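PDB 5ZRU: alpha-1,3-glucanase from Bacillus circulans, which probably hydrolyses the alpha-1,3-glucosidic linkages of alpha-1,3-glucan, this chain being its catalytic unit of glycoside hydrolase family 87. Local coordinates for residues Glu72-Gly76 with Glu174-Ala178; Ala250-His254 with His312-Val316; Phe135-Glu139 with Ile370-Gly374; Thr111-Ser115 with Asn285-Arg289. All coordinates share one frame; numbering follows the deposited sequence.

Overall arrangement
The four contacts lie in and between two parts of the catalytic unit: an N-terminal part of antiparallel sheets (D1) and a long parallel beta-helix (D2). Interaction 1 belongs to D1. Interaction 2, formed later in the chain, belongs to D2, with its centre about 14 Å from that of interaction 1; the two touch through W253 and H254. Interactions 3 and 4 join D1 to D2, their centres about 11 Å apart, and they meet where F135 and D138 pack on Y114 and S115. Their segments alternate along the chain, and each pairs a D1 segment with a D2 one, tying D1 to the beta-helix at two points. Interactions 1 and 4 are the furthest apart, about 26 Å between centres.

Interaction 1 of 4, residues Glu72-Gly76 with Glu174-Ala178; sequences EGGDG and EAVPA
The backbones of G76 and E174 form an antiparallel hydrogen-bonded pair, with G76 N 2.8 Å from E174 O and E174 N 2.9 Å from G76 O, while D75 and G76 both face E174 and so make a classic beta bulge. Before it, G74 lies in a backbone conformation that suits glycine, and the two segments come close there, with G74 CA 3.4 Å from E174 O. The bulge sits at the point where the chain turns a corner into strand 76-82, which pairs with strand 166-174 in the antiparallel sheet of the D1 part of the catalytic unit. Beyond the pair, D75 takes over from the backbone: its CG lies between the backbone N and the carbonyl carbon (chi1 40°), and OD1 accepts a hydrogen bond from V176 N at 2.9 Å. The N-H comes in on the syn side of the carboxylate, 27° out of its plane. OD2, the second oxygen, is 2.6 Å from a water that also donates to V176 O, so D75 grips V176 N directly and V176 O through the water. V176 in turn lays CG2 against the bulge, 3.5 Å from G76 N. E174 points its carboxylate to R345 in a salt bridge and to W253 NE1 in a hydrogen bond.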
loop_
_atom_site.group_PDB
_atom_site.type_symbol
_atom_site.label_atom_id
_atom_site.label_comp_id
_atom_site.label_asym_id
_atom_site.label_seq_id
_atom_site.Cartn_x
_atom_site.Cartn_y
_atom_site.Cartn_z
ATOM N N GLU A 72 -16.643 -4.426 -20.417
ATOM C CA GLU A 72 -15.937 -4.851 -19.213
ATOM C C GLU A 72 -16.220 -6.327 -18.938
ATOM O O GLU A 72 -16.877 -7.016 -19.724
ATOM C CB GLU A 72 -16.330 -3.967 -18.023
ATOM C CG GLU A 72 -15.936 -2.521 -18.237
ATOM C CD GLU A 72 -16.266 -1.623 -17.068
ATOM O OE1 GLU A 72 -16.463 -2.125 -15.934
ATOM O OE2 GLU A 72 -16.334 -0.402 -17.299
ATOM N N GLY A 73 -15.706 -6.814 -17.812
ATOM C CA GLY A 73 -15.909 -8.201 -17.429
ATOM C C GLY A 73 -14.607 -8.944 -17.202
ATOM O O GLY A 73 -13.569 -8.314 -16.972
ATOM N N GLY A 74 -14.641 -10.273 -17.261
ATOM C CA GLY A 74 -13.464 -11.093 -17.046
ATOM C C GLY A 74 -13.716 -12.164 -16.010
ATOM O O GLY A 74 -14.781 -12.249 -15.402
ATOM N N ASP A 75 -12.705 -13.016 -15.821
ATOM C CA ASP A 75 -12.821 -14.121 -14.881
ATOM C C ASP A 75 -12.035 -13.914 -13.588
ATOM O O ASP A 75 -12.127 -14.758 -12.693
ATOM C CB ASP A 75 -12.406 -15.449 -15.542
ATOM C CG ASP A 75 -11.185 -15.328 -16.450
ATOM O OD1 ASP A 75 -10.797 -14.214 -16.846
ATOM O OD2 ASP A 75 -10.613 -16.386 -16.789
ATOM N N GLY A 76 -11.283 -12.824 -13.451
ATOM C CA GLY A 76 -10.565 -12.531 -12.223
ATOM C C GLY A 76 -11.309 -11.516 -11.385
ATOM O O GLY A 76 -11.593 -10.410 -11.844
ATOM N N GLU A 174 -11.361 -8.365 -13.868
ATOM C CA GLU A 174 -10.412 -8.279 -14.968
ATOM C C GLU A 174 -10.381 -9.601 -15.719
ATOM O O GLU A 174 -10.679 -10.659 -15.159
ATOM C CB GLU A 174 -9.003 -7.939 -14.462
ATOM C CG GLU A 174 -8.398 -9.005 -13.576
ATOM C CD GLU A 174 -7.216 -8.487 -12.791
ATOM O OE1 GLU A 174 -7.440 -7.907 -11.705
ATOM O OE2 GLU A 174 -6.071 -8.646 -13.262
ATOM N N ALA A 175 -10.006 -9.530 -16.995
ATOM C CA ALA A 175 -9.764 -10.744 -17.762
ATOM C C ALA A 175 -8.412 -11.318 -17.364
ATOM O O ALA A 175 -7.430 -10.587 -17.218
ATOM C CB ALA A 175 -9.800 -10.451 -19.262
ATOM N N VAL A 176 -8.363 -12.627 -17.165
ATOM C CA VAL A 176 -7.154 -13.299 -16.698
ATOM C C VAL A 176 -6.464 -13.930 -17.903
ATOM O O VAL A 176 -7.071 -14.784 -18.567
ATOM C CB VAL A 176 -7.475 -14.363 -15.643
ATOM C CG1 VAL A 176 -6.227 -15.185 -15.347
ATOM C CG2 VAL A 176 -8.016 -13.708 -14.377
ATOM N N PRO A 177 -5.225 -13.562 -18.209
ATOM C CA PRO A 177 -4.506 -14.257 -19.279
ATOM C C PRO A 177 -4.144 -15.668 -18.845
ATOM O O PRO A 177 -4.042 -15.979 -17.654
ATOM C CB PRO A 177 -3.256 -13.391 -19.500
ATOM C CG PRO A 177 -3.043 -12.693 -18.198
ATOM C CD PRO A 177 -4.396 -12.537 -17.542
ATOM N N ALA A 178 -3.974 -16.539 -19.837
ATOM C CA ALA A 178 -3.535 -17.896 -19.537
ATOM C C ALA A 178 -2.186 -17.877 -18.818
ATOM O O ALA A 178 -1.457 -16.878 -18.819
ATOM C CB ALA A 178 -3.434 -18.732 -20.815
HETATM O O HOH W 1 -8.496 -16.868 -18.163
#

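Interaction 2 of 4, residues Ala250-His254 with His312-Val316; sequences AGIWH and HNVWV. With ZN (zinc ion), chain F; PE5 (3,6,9,12,15,18,21,24-octaoxahexacosan-1-ol), chain C.
W315 meets I252 first at its CB, which lies 4.0 Å from I252 CB and about as far from its CG2 branch. With CG anti to the backbone N (chi1 -168°), the indole is carried on past the isoleucine, and its CE3 comes 3.7 Å from I252 CD1. Further out, CZ3 sits over one face of the W253 indole, offset toward the rim, at 3.7 Å from W253 CZ2, and CH2 is 3.9 Å from that same W253 CZ2. The two form a T-shaped stack, the edge of W315 against the face of W253, with six-membered ring centroids 5.2 Å apart and planes at 74°. In the parallel beta-helix, W315 belongs to strand 310-317, and strand 277-285 lies between it and strand 245-249, so the loop 250-254 that follows the latter reaches across one coil to make the contact. H141 stacks on W315 and R345 makes a cation-pi contact with it. I252 also extends CG2 toward the corner the chain turns at N313, 3.1 Å from N313 O. There N313 OD1 accepts a hydrogen bond from H312 ND1 at 2.8 Å in the imidazole plane, fixing the ring's rotation, and H312 NE2 binds the zinc ion at 2.1 Å, along with H3, D278 and a water.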
loop_
_atom_site.group_PDB
_atom_site.type_symbol
_atom_site.label_atom_id
_atom_site.label_comp_id
_atom_site.label_asym_id
_atom_site.label_seq_id
_atom_site.Cartn_x
_atom_site.Cartn_y
_atom_site.Cartn_z
ATOM N N ALA A 250 3.936 -18.259 -13.195
ATOM C CA ALA A 250 3.022 -18.355 -14.330
ATOM C C ALA A 250 2.010 -17.211 -14.388
ATOM O O ALA A 250 1.155 -17.200 -15.283
ATOM C CB ALA A 250 2.276 -19.696 -14.300
ATOM N N GLY A 251 2.093 -16.246 -13.478
ATOM C CA GLY A 251 1.159 -15.130 -13.455
ATOM C C GLY A 251 0.588 -14.904 -12.066
ATOM O O GLY A 251 0.426 -15.835 -11.273
ATOM N N ILE A 252 0.269 -13.641 -11.764
ATOM C CA ILE A 252 -0.296 -13.352 -10.444
ATOM C C ILE A 252 -1.625 -14.062 -10.223
ATOM O O ILE A 252 -2.057 -14.214 -9.075
ATOM C CB ILE A 252 -0.456 -11.829 -10.214
ATOM C CG1 ILE A 252 -1.487 -11.223 -11.185
ATOM C CG2 ILE A 252 0.902 -11.135 -10.302
ATOM C CD1 ILE A 252 -1.786 -9.726 -10.913
ATOM N N TRP A 253 -2.292 -14.501 -11.290
ATOM C CA TRP A 253 -3.541 -15.241 -11.166
ATOM C C TRP A 253 -3.341 -16.754 -11.185
ATOM O O TRP A 253 -4.329 -17.491 -11.122
ATOM C CB TRP A 253 -4.512 -14.831 -12.293
ATOM C CG TRP A 253 -5.126 -13.459 -12.053
ATOM C CD1 TRP A 253 -4.734 -12.269 -12.606
ATOM C CD2 TRP A 253 -6.218 -13.153 -11.173
ATOM N NE1 TRP A 253 -5.523 -11.243 -12.128
ATOM C CE2 TRP A 253 -6.439 -11.759 -11.245
ATOM C CE3 TRP A 253 -7.029 -13.923 -10.325
ATOM C CZ2 TRP A 253 -7.444 -11.118 -10.510
ATOM C CZ3 TRP A 253 -8.041 -13.279 -9.590
ATOM C CH2 TRP A 253 -8.231 -11.893 -9.691
ATOM N N HIS A 254 -2.102 -17.231 -11.301
ATOM C CA HIS A 254 -1.856 -18.658 -11.486
ATOM C C HIS A 254 -0.895 -19.249 -10.471
ATOM O O HIS A 254 -1.100 -20.387 -10.039
ATOM C CB HIS A 254 -1.330 -18.918 -12.911
ATOM C CG HIS A 254 -2.315 -18.558 -13.978
ATOM N ND1 HIS A 254 -3.375 -19.371 -14.314
ATOM C CD2 HIS A 254 -2.414 -17.464 -14.770
ATOM C CE1 HIS A 254 -4.083 -18.797 -15.272
ATOM N NE2 HIS A 254 -3.518 -17.640 -15.568
ATOM N N HIS A 312 8.606 -7.214 -10.607
ATOM C CA HIS A 312 7.530 -6.632 -11.387
ATOM C C HIS A 312 6.409 -7.640 -11.589
ATOM O O HIS A 312 6.626 -8.851 -11.562
ATOM C CB HIS A 312 8.052 -6.122 -12.744
ATOM C CG HIS A 312 8.517 -7.203 -13.672
ATOM N ND1 HIS A 312 7.672 -7.834 -14.560
ATOM C CD2 HIS A 312 9.746 -7.742 -13.874
ATOM C CE1 HIS A 312 8.355 -8.716 -15.268
ATOM N NE2 HIS A 312 9.616 -8.679 -14.872
ATOM N N ASN A 313 5.196 -7.120 -11.763
ATOM C CA ASN A 313 4.023 -7.971 -11.960
ATOM C C ASN A 313 3.904 -8.994 -10.828
ATOM O O ASN A 313 3.746 -10.194 -11.050
ATOM C CB ASN A 313 4.082 -8.665 -13.324
ATOM C CG ASN A 313 4.013 -7.680 -14.472
ATOM O OD1 ASN A 313 5.028 -7.121 -14.892
ATOM N ND2 ASN A 313 2.811 -7.466 -14.989
ATOM N N VAL A 314 4.021 -8.513 -9.594
ATOM C CA VAL A 314 3.790 -9.364 -8.436
ATOM C C VAL A 314 2.587 -8.823 -7.672
ATOM O O VAL A 314 2.175 -7.668 -7.825
ATOM C CB VAL A 314 5.026 -9.474 -7.509
ATOM C CG1 VAL A 314 6.197 -10.164 -8.224
ATOM C CG2 VAL A 314 5.442 -8.093 -6.956
ATOM N N TRP A 315 2.027 -9.689 -6.834
ATOM C CA TRP A 315 0.850 -9.392 -6.024
ATOM C C TRP A 315 1.177 -9.919 -4.633
ATOM O O TRP A 315 1.311 -11.133 -4.452
ATOM C CB TRP A 315 -0.384 -10.073 -6.619
ATOM C CG TRP A 315 -1.716 -9.647 -6.064
ATOM C CD1 TRP A 315 -1.948 -8.894 -4.945
ATOM C CD2 TRP A 315 -3.002 -9.957 -6.615
ATOM N NE1 TRP A 315 -3.306 -8.709 -4.775
ATOM C CE2 TRP A 315 -3.970 -9.353 -5.791
ATOM C CE3 TRP A 315 -3.429 -10.691 -7.734
ATOM C CZ2 TRP A 315 -5.344 -9.461 -6.044
ATOM C CZ3 TRP A 315 -4.796 -10.788 -7.993
ATOM C CH2 TRP A 315 -5.733 -10.171 -7.154
ATOM N N VAL A 316 1.377 -9.024 -3.662
ATOM C CA VAL A 316 1.820 -9.436 -2.329
ATOM C C VAL A 316 0.957 -8.759 -1.275
ATOM O O VAL A 316 0.627 -7.572 -1.388
ATOM C CB VAL A 316 3.318 -9.144 -2.081
ATOM C CG1 VAL A 316 4.169 -9.932 -3.068
ATOM C CG2 VAL A 316 3.614 -7.641 -2.155
HETATM ZN ZN ZN F . 11.154 -9.750 -15.788
HETATM C C48 PE5 C . -2.119 -20.399 5.759
HETATM C C50 PE5 C . -2.569 -19.023 6.263
HETATM O O1 PE5 C . -3.756 -19.145 7.001
HETATM C C1 PE5 C . -4.221 -17.953 7.573
HETATM C C2 PE5 C . -5.613 -18.148 8.181
HETATM O O2 PE5 C . -6.534 -18.443 7.170
HETATM C C3 PE5 C . -7.819 -18.790 7.599
HETATM C C4 PE5 C . -8.689 -19.148 6.386
HETATM O O3 PE5 C . -8.712 -18.077 5.481
HETATM C C5 PE5 C . -9.540 -18.223 4.359
HETATM C C6 PE5 C . -8.785 -17.841 3.077
HETATM O O4 PE5 C . -8.889 -16.470 2.790
HETATM C C7 PE5 C . -7.723 -15.852 2.309
HETATM C C8 PE5 C . -7.166 -16.618 1.106
HETATM O O5 PE5 C . -5.852 -16.218 0.872
HETATM C C9 PE5 C . -5.142 -17.027 -0.027
HETATM C C10 PE5 C . -5.015 -16.287 -1.352
HETATM O O6 PE5 C . -5.502 -17.096 -2.380
HETATM C C11 PE5 C . -5.876 -16.407 -3.538
HETATM C C12 PE5 C . -6.654 -17.329 -4.467
HETATM O O7 PE5 C . -5.916 -17.431 -5.645
HETATM C C13 PE5 C . -6.672 -17.436 -6.821
HETATM C C14 PE5 C . -5.872 -18.163 -7.899
HETATM O O8 PE5 C . -5.170 -19.210 -7.291
HETATM C C15 PE5 C . -4.322 -19.948 -8.131
HETATM C C16 PE5 C . -4.811 -21.402 -8.198
HETATM O O52 PE5 C . -3.967 -22.248 -7.467
HETATM O O HOH W 2 10.093 -11.438 -16.512
#

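Interaction 3 of 4, residues Phe135-Glu139 with Ile370-Gly374; sequences FRFDE and IRNNG
N372 places its CG anti to the backbone N (chi1 -158°), which sends its amide across to the backbone of F137, while R371 runs out extended and then bends at chi3 to bring its guanidinium beside the carboxylate of E139. R371 NH1 and E139 OE2 form a salt bridge of 2.8 Å that is nearly straight, with an angle of 176° at the hydrogen. The oxygen lies in the guanidinium plane but the nitrogen stands out of the carboxylate plane on its syn side, and the two planes are inclined 51° to each other. OE2 is also 3.0 Å from R371 CD, so a single oxygen faces the bend. Both charges have further partners: R371 is bridged to E172 and E402, and E139 OE1 to R347, a buried network in which opposite charges probably offset one another. Next along the chain, N372 ND2 donates to F137 O at 2.8 Å, approaching from well above the carbonyl plane, and it passes 3.5 Å from CE1 of the F135 ring. A water that accepts a hydrogen bond from F137 N lies 2.8 Å from N372 OD1 and can link the two. N348 and R80 bind the same amide. The arrangement is that of a domain interface, where strand 132-144 of the D1 antiparallel sheet lies against the end of strand 369-371 of the D2 parallel beta-helix and the turn that follows.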
loop_
_atom_site.group_PDB
_atom_site.type_symbol
_atom_site.label_atom_id
_atom_site.label_comp_id
_atom_site.label_asym_id
_atom_site.label_seq_id
_atom_site.Cartn_x
_atom_site.Cartn_y
_atom_site.Cartn_z
ATOM N N PHE A 135 -7.286 -1.134 10.173
ATOM C CA PHE A 135 -7.120 -2.325 9.326
ATOM C C PHE A 135 -8.392 -3.180 9.364
ATOM O O PHE A 135 -8.338 -4.404 9.473
ATOM C CB PHE A 135 -5.889 -3.143 9.766
ATOM C CG PHE A 135 -5.360 -4.136 8.728
ATOM C CD1 PHE A 135 -5.966 -4.299 7.488
ATOM C CD2 PHE A 135 -4.241 -4.905 9.022
ATOM C CE1 PHE A 135 -5.457 -5.225 6.555
ATOM C CE2 PHE A 135 -3.722 -5.820 8.101
ATOM C CZ PHE A 135 -4.338 -5.985 6.866
ATOM N N ARG A 136 -9.558 -2.530 9.290
ATOM C CA ARG A 136 -10.801 -3.290 9.364
ATOM C C ARG A 136 -11.173 -3.956 8.044
ATOM O O ARG A 136 -12.009 -4.870 8.045
ATOM C CB ARG A 136 -11.933 -2.380 9.859
ATOM C CG ARG A 136 -11.811 -2.081 11.362
ATOM C CD ARG A 136 -12.758 -0.968 11.817
ATOM N NE ARG A 136 -12.211 0.334 11.449
ATOM C CZ ARG A 136 -12.500 1.475 12.068
ATOM N NH1 ARG A 136 -13.352 1.491 13.092
ATOM N NH2 ARG A 136 -11.919 2.595 11.672
ATOM N N PHE A 137 -10.576 -3.538 6.924
ATOM C CA PHE A 137 -10.868 -4.138 5.632
ATOM C C PHE A 137 -9.691 -4.983 5.148
ATOM O O PHE A 137 -8.543 -4.801 5.564
ATOM C CB PHE A 137 -11.232 -3.063 4.593
ATOM C CG PHE A 137 -12.631 -2.514 4.751
ATOM C CD1 PHE A 137 -12.897 -1.504 5.672
ATOM C CD2 PHE A 137 -13.677 -3.020 3.989
ATOM C CE1 PHE A 137 -14.194 -1.001 5.831
ATOM C CE2 PHE A 137 -14.985 -2.532 4.139
ATOM C CZ PHE A 137 -15.244 -1.520 5.054
ATOM N N ASP A 138 -10.006 -5.932 4.270
ATOM C CA ASP A 138 -9.025 -6.843 3.693
ATOM C C ASP A 138 -9.511 -7.206 2.297
ATOM O O ASP A 138 -10.589 -6.783 1.874
ATOM C CB ASP A 138 -8.845 -8.093 4.574
ATOM C CG ASP A 138 -7.502 -8.797 4.346
ATOM O OD1 ASP A 138 -6.706 -8.349 3.495
ATOM O OD2 ASP A 138 -7.238 -9.809 5.026
ATOM N N GLU A 139 -8.729 -8.013 1.579
ATOM C CA GLU A 139 -9.115 -8.426 0.235
ATOM C C GLU A 139 -8.953 -9.929 0.077
ATOM O O GLU A 139 -8.174 -10.567 0.794
ATOM C CB GLU A 139 -8.287 -7.699 -0.842
ATOM C CG GLU A 139 -8.575 -6.210 -0.883
ATOM C CD GLU A 139 -7.845 -5.498 -2.000
ATOM O OE1 GLU A 139 -7.155 -6.154 -2.802
ATOM O OE2 GLU A 139 -7.953 -4.269 -2.054
ATOM N N ILE A 370 -1.060 0.403 -4.557
ATOM C CA ILE A 370 -0.531 0.402 -3.192
ATOM C C ILE A 370 -1.731 0.646 -2.286
ATOM O O ILE A 370 -2.197 1.781 -2.190
ATOM C CB ILE A 370 0.537 1.485 -2.993
ATOM C CG1 ILE A 370 1.547 1.470 -4.159
ATOM C CG2 ILE A 370 1.216 1.338 -1.611
ATOM C CD1 ILE A 370 2.354 0.186 -4.268
ATOM N N ARG A 371 -2.255 -0.394 -1.628
ATOM C CA ARG A 371 -3.582 -0.259 -1.032
ATOM C C ARG A 371 -3.648 -0.839 0.374
ATOM O O ARG A 371 -3.184 -1.956 0.608
ATOM C CB ARG A 371 -4.649 -0.936 -1.916
ATOM C CG ARG A 371 -6.075 -0.701 -1.428
ATOM C CD ARG A 371 -7.105 -1.443 -2.295
ATOM N NE ARG A 371 -7.136 -0.960 -3.667
ATOM C CZ ARG A 371 -7.546 -1.677 -4.714
ATOM N NH1 ARG A 371 -7.940 -2.939 -4.570
ATOM N NH2 ARG A 371 -7.532 -1.131 -5.919
ATOM N N ASN A 372 -4.232 -0.077 1.305
ATOM C CA ASN A 372 -4.669 -0.608 2.603
ATOM C C ASN A 372 -3.491 -1.072 3.459
ATOM O O ASN A 372 -3.571 -2.095 4.141
ATOM C CB ASN A 372 -5.683 -1.748 2.418
ATOM C CG ASN A 372 -6.559 -1.965 3.646
ATOM O OD1 ASN A 372 -7.074 -1.015 4.239
ATOM N ND2 ASN A 372 -6.753 -3.225 4.015
ATOM N N ASN A 373 -2.406 -0.306 3.449
ATOM C CA ASN A 373 -1.219 -0.640 4.227
ATOM C C ASN A 373 -1.177 0.141 5.540
ATOM O O ASN A 373 -1.782 1.209 5.680
ATOM C CB ASN A 373 0.045 -0.380 3.396
ATOM C CG ASN A 373 0.134 -1.301 2.192
ATOM O OD1 ASN A 373 0.264 -2.509 2.347
ATOM N ND2 ASN A 373 0.051 -0.735 0.983
ATOM N N GLY A 374 -0.436 -0.405 6.507
ATOM C CA GLY A 374 -0.464 0.088 7.875
ATOM C C GLY A 374 0.671 0.995 8.293
ATOM O O GLY A 374 0.967 1.125 9.489
HETATM O O HOH W 3 -8.694 -1.405 6.464
#

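Interaction 4 of 4, residues Thr111-Ser115 with Asn285-Arg289; sequences TSYYS and NSNLR. With CA (calcium ion), chain I; PE5 (3,6,9,12,15,18,21,24-octaoxahexacosan-1-ol), chain C.
The shortest polar bond across the contact runs from Y113 OH to N287 O, 2.7 Å, the hydroxyl donating from above the carbonyl plane, 55° out of it. The ring of Y113 lies under R289: CB of the arginine sits over one face, 4.0 Å from the ring centroid and 17° off its normal, in a CH-pi contact, and R289 CD is 3.5 Å from Y113 CE1. Y114 reaches instead to the start of 285-289, where N285 ND2 donates to its OH at 2.9 Å, with the hydroxyl oxygen close to the plane of the N285 amide. The Y114 ring edge lies near S286 O, with CE1 3.5 Å from it. N285 OD1 is hydrogen-bonded to H318 ND1, and G89 O accepts from R289 NH2. Two waters that bind the calcium ion span the two loops: one joins Y113 O to R289 NE, the other Y114 O to R289 O. S115 O (2.3 Å), W116 O and five waters bind the ion, and its hydration shell thereby forms part of the junction. A bound polyethylene glycol chain passes both tyrosines, its C1 3.4 Å from Y114 OH. The loop between strands 103-111 and 117-119 of the antiparallel D1 part thus meets the loop that leaves beta-helix strand 277-285.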
loop_
_atom_site.group_PDB
_atom_site.type_symbol
_atom_site.label_atom_id
_atom_site.label_comp_id
_atom_site.label_asym_id
_atom_site.label_seq_id
_atom_site.Cartn_x
_atom_site.Cartn_y
_atom_site.Cartn_z
ATOM N N THR A 111 -11.477 -14.610 6.059
ATOM C CA THR A 111 -10.970 -14.617 7.427
ATOM C C THR A 111 -10.633 -13.192 7.840
ATOM O O THR A 111 -10.303 -12.348 6.995
ATOM C CB THR A 111 -9.741 -15.534 7.579
ATOM O OG1 THR A 111 -9.332 -15.575 8.956
ATOM C CG2 THR A 111 -8.572 -15.023 6.733
ATOM N N SER A 112 -10.735 -12.920 9.146
ATOM C CA SER A 112 -10.213 -11.677 9.705
ATOM C C SER A 112 -8.855 -11.881 10.362
ATOM O O SER A 112 -8.363 -10.970 11.033
ATOM C CB SER A 112 -11.207 -11.049 10.698
ATOM O OG SER A 112 -11.666 -11.975 11.677
ATOM N N TYR A 113 -8.232 -13.046 10.142
ATOM C CA TYR A 113 -6.916 -13.359 10.710
ATOM C C TYR A 113 -5.881 -12.283 10.395
ATOM O O TYR A 113 -5.139 -11.842 11.281
ATOM C CB TYR A 113 -6.433 -14.712 10.178
ATOM C CG TYR A 113 -5.012 -15.082 10.589
ATOM C CD1 TYR A 113 -4.765 -15.692 11.817
ATOM C CD2 TYR A 113 -3.927 -14.828 9.752
ATOM C CE1 TYR A 113 -3.480 -16.047 12.208
ATOM C CE2 TYR A 113 -2.617 -15.175 10.141
ATOM C CZ TYR A 113 -2.416 -15.787 11.367
ATOM O OH TYR A 113 -1.157 -16.146 11.768
ATOM N N TYR A 114 -5.786 -11.883 9.121
ATOM C CA TYR A 114 -4.723 -10.970 8.711
ATOM C C TYR A 114 -4.963 -9.555 9.205
ATOM O O TYR A 114 -4.011 -8.845 9.560
ATOM C CB TYR A 114 -4.604 -10.940 7.191
ATOM C CG TYR A 114 -4.402 -12.286 6.578
ATOM C CD1 TYR A 114 -3.166 -12.919 6.630
ATOM C CD2 TYR A 114 -5.448 -12.919 5.917
ATOM C CE1 TYR A 114 -2.985 -14.169 6.047
ATOM C CE2 TYR A 114 -5.278 -14.151 5.333
ATOM C CZ TYR A 114 -4.050 -14.777 5.407
ATOM O OH TYR A 114 -3.920 -16.015 4.803
ATOM N N SER A 115 -6.217 -9.113 9.178
ATOM C CA SER A 115 -6.585 -7.724 9.387
ATOM C C SER A 115 -6.810 -7.473 10.878
ATOM O O SER A 115 -6.565 -8.347 11.717
ATOM C CB SER A 115 -7.818 -7.393 8.536
ATOM O OG SER A 115 -8.855 -8.359 8.739
ATOM N N ASN A 285 1.470 -14.635 -0.269
ATOM C CA ASN A 285 0.681 -14.400 0.924
ATOM C C ASN A 285 1.455 -14.918 2.128
ATOM O O ASN A 285 2.263 -15.843 2.007
ATOM C CB ASN A 285 -0.675 -15.102 0.812
ATOM C CG ASN A 285 -1.604 -14.770 1.958
ATOM O OD1 ASN A 285 -1.602 -13.658 2.461
ATOM N ND2 ASN A 285 -2.397 -15.748 2.380
ATOM N N SER A 286 1.196 -14.326 3.289
ATOM C CA SER A 286 1.854 -14.695 4.532
ATOM C C SER A 286 0.970 -15.599 5.387
ATOM O O SER A 286 -0.163 -15.924 5.039
ATOM C CB SER A 286 2.179 -13.447 5.346
ATOM O OG SER A 286 0.977 -13.016 5.971
ATOM N N ASN A 287 1.497 -15.987 6.551
ATOM C CA ASN A 287 0.669 -16.420 7.673
ATOM C C ASN A 287 0.871 -15.483 8.861
ATOM O O ASN A 287 0.951 -15.912 10.020
ATOM C CB ASN A 287 0.959 -17.868 8.076
ATOM C CG ASN A 287 -0.127 -18.437 8.968
ATOM O OD1 ASN A 287 -1.238 -17.895 9.008
ATOM N ND2 ASN A 287 0.175 -19.526 9.681
ATOM N N LEU A 288 0.929 -14.181 8.588
ATOM C CA LEU A 288 1.368 -13.190 9.561
ATOM C C LEU A 288 0.201 -12.330 10.030
ATOM O O LEU A 288 -0.528 -11.768 9.204
ATOM C CB LEU A 288 2.458 -12.300 8.951
ATOM C CG LEU A 288 3.047 -11.254 9.896
ATOM C CD1 LEU A 288 3.841 -11.947 11.006
ATOM C CD2 LEU A 288 3.913 -10.262 9.129
ATOM N N ARG A 289 0.030 -12.213 11.359
ATOM C CA ARG A 289 -1.013 -11.350 11.907
ATOM C C ARG A 289 -0.489 -10.291 12.863
ATOM O O ARG A 289 -1.300 -9.550 13.435
ATOM C CB ARG A 289 -2.090 -12.174 12.628
ATOM C CG ARG A 289 -1.555 -13.061 13.753
ATOM C CD ARG A 289 -2.704 -13.664 14.587
ATOM N NE ARG A 289 -3.262 -12.740 15.576
ATOM C CZ ARG A 289 -2.741 -12.532 16.780
ATOM N NH1 ARG A 289 -1.632 -13.171 17.141
ATOM N NH2 ARG A 289 -3.317 -11.675 17.619
HETATM CA CA CA I . -5.614 -8.926 13.736
HETATM C C48 PE5 C . -2.119 -20.399 5.759
HETATM C C50 PE5 C . -2.569 -19.023 6.263
HETATM O O1 PE5 C . -3.756 -19.145 7.001
HETATM C C1 PE5 C . -4.221 -17.953 7.573
HETATM C C2 PE5 C . -5.613 -18.148 8.181
HETATM O O2 PE5 C . -6.534 -18.443 7.170
HETATM C C3 PE5 C . -7.819 -18.790 7.599
HETATM C C4 PE5 C . -8.689 -19.148 6.386
HETATM O O3 PE5 C . -8.712 -18.077 5.481
HETATM C C5 PE5 C . -9.540 -18.223 4.359
HETATM C C6 PE5 C . -8.785 -17.841 3.077
HETATM O O4 PE5 C . -8.889 -16.470 2.790
HETATM C C7 PE5 C . -7.723 -15.852 2.309
HETATM C C8 PE5 C . -7.166 -16.618 1.106
HETATM O O5 PE5 C . -5.852 -16.218 0.872
HETATM C C9 PE5 C . -5.142 -17.027 -0.027
HETATM C C10 PE5 C . -5.015 -16.287 -1.352
HETATM O O6 PE5 C . -5.502 -17.096 -2.380
HETATM C C11 PE5 C . -5.876 -16.407 -3.538
HETATM C C12 PE5 C . -6.654 -17.329 -4.467
HETATM O O7 PE5 C . -5.916 -17.431 -5.645
HETATM C C13 PE5 C . -6.672 -17.436 -6.821
HETATM C C14 PE5 C . -5.872 -18.163 -7.899
HETATM O O8 PE5 C . -5.170 -19.210 -7.291
HETATM C C15 PE5 C . -4.322 -19.948 -8.131
HETATM C C16 PE5 C . -4.811 -21.402 -8.198
HETATM O O52 PE5 C . -3.967 -22.248 -7.467
HETATM O O HOH W 4 -7.813 -10.206 13.555
HETATM O O HOH W 5 -5.180 -11.359 13.912
HETATM O O HOH W 6 -3.726 -8.619 12.344
HETATM O O HOH W 7 -1.554 -9.288 7.771
HETATM O O HOH W 8 -3.710 -8.915 15.319
HETATM O O HOH W 9 -6.553 -8.797 15.909
#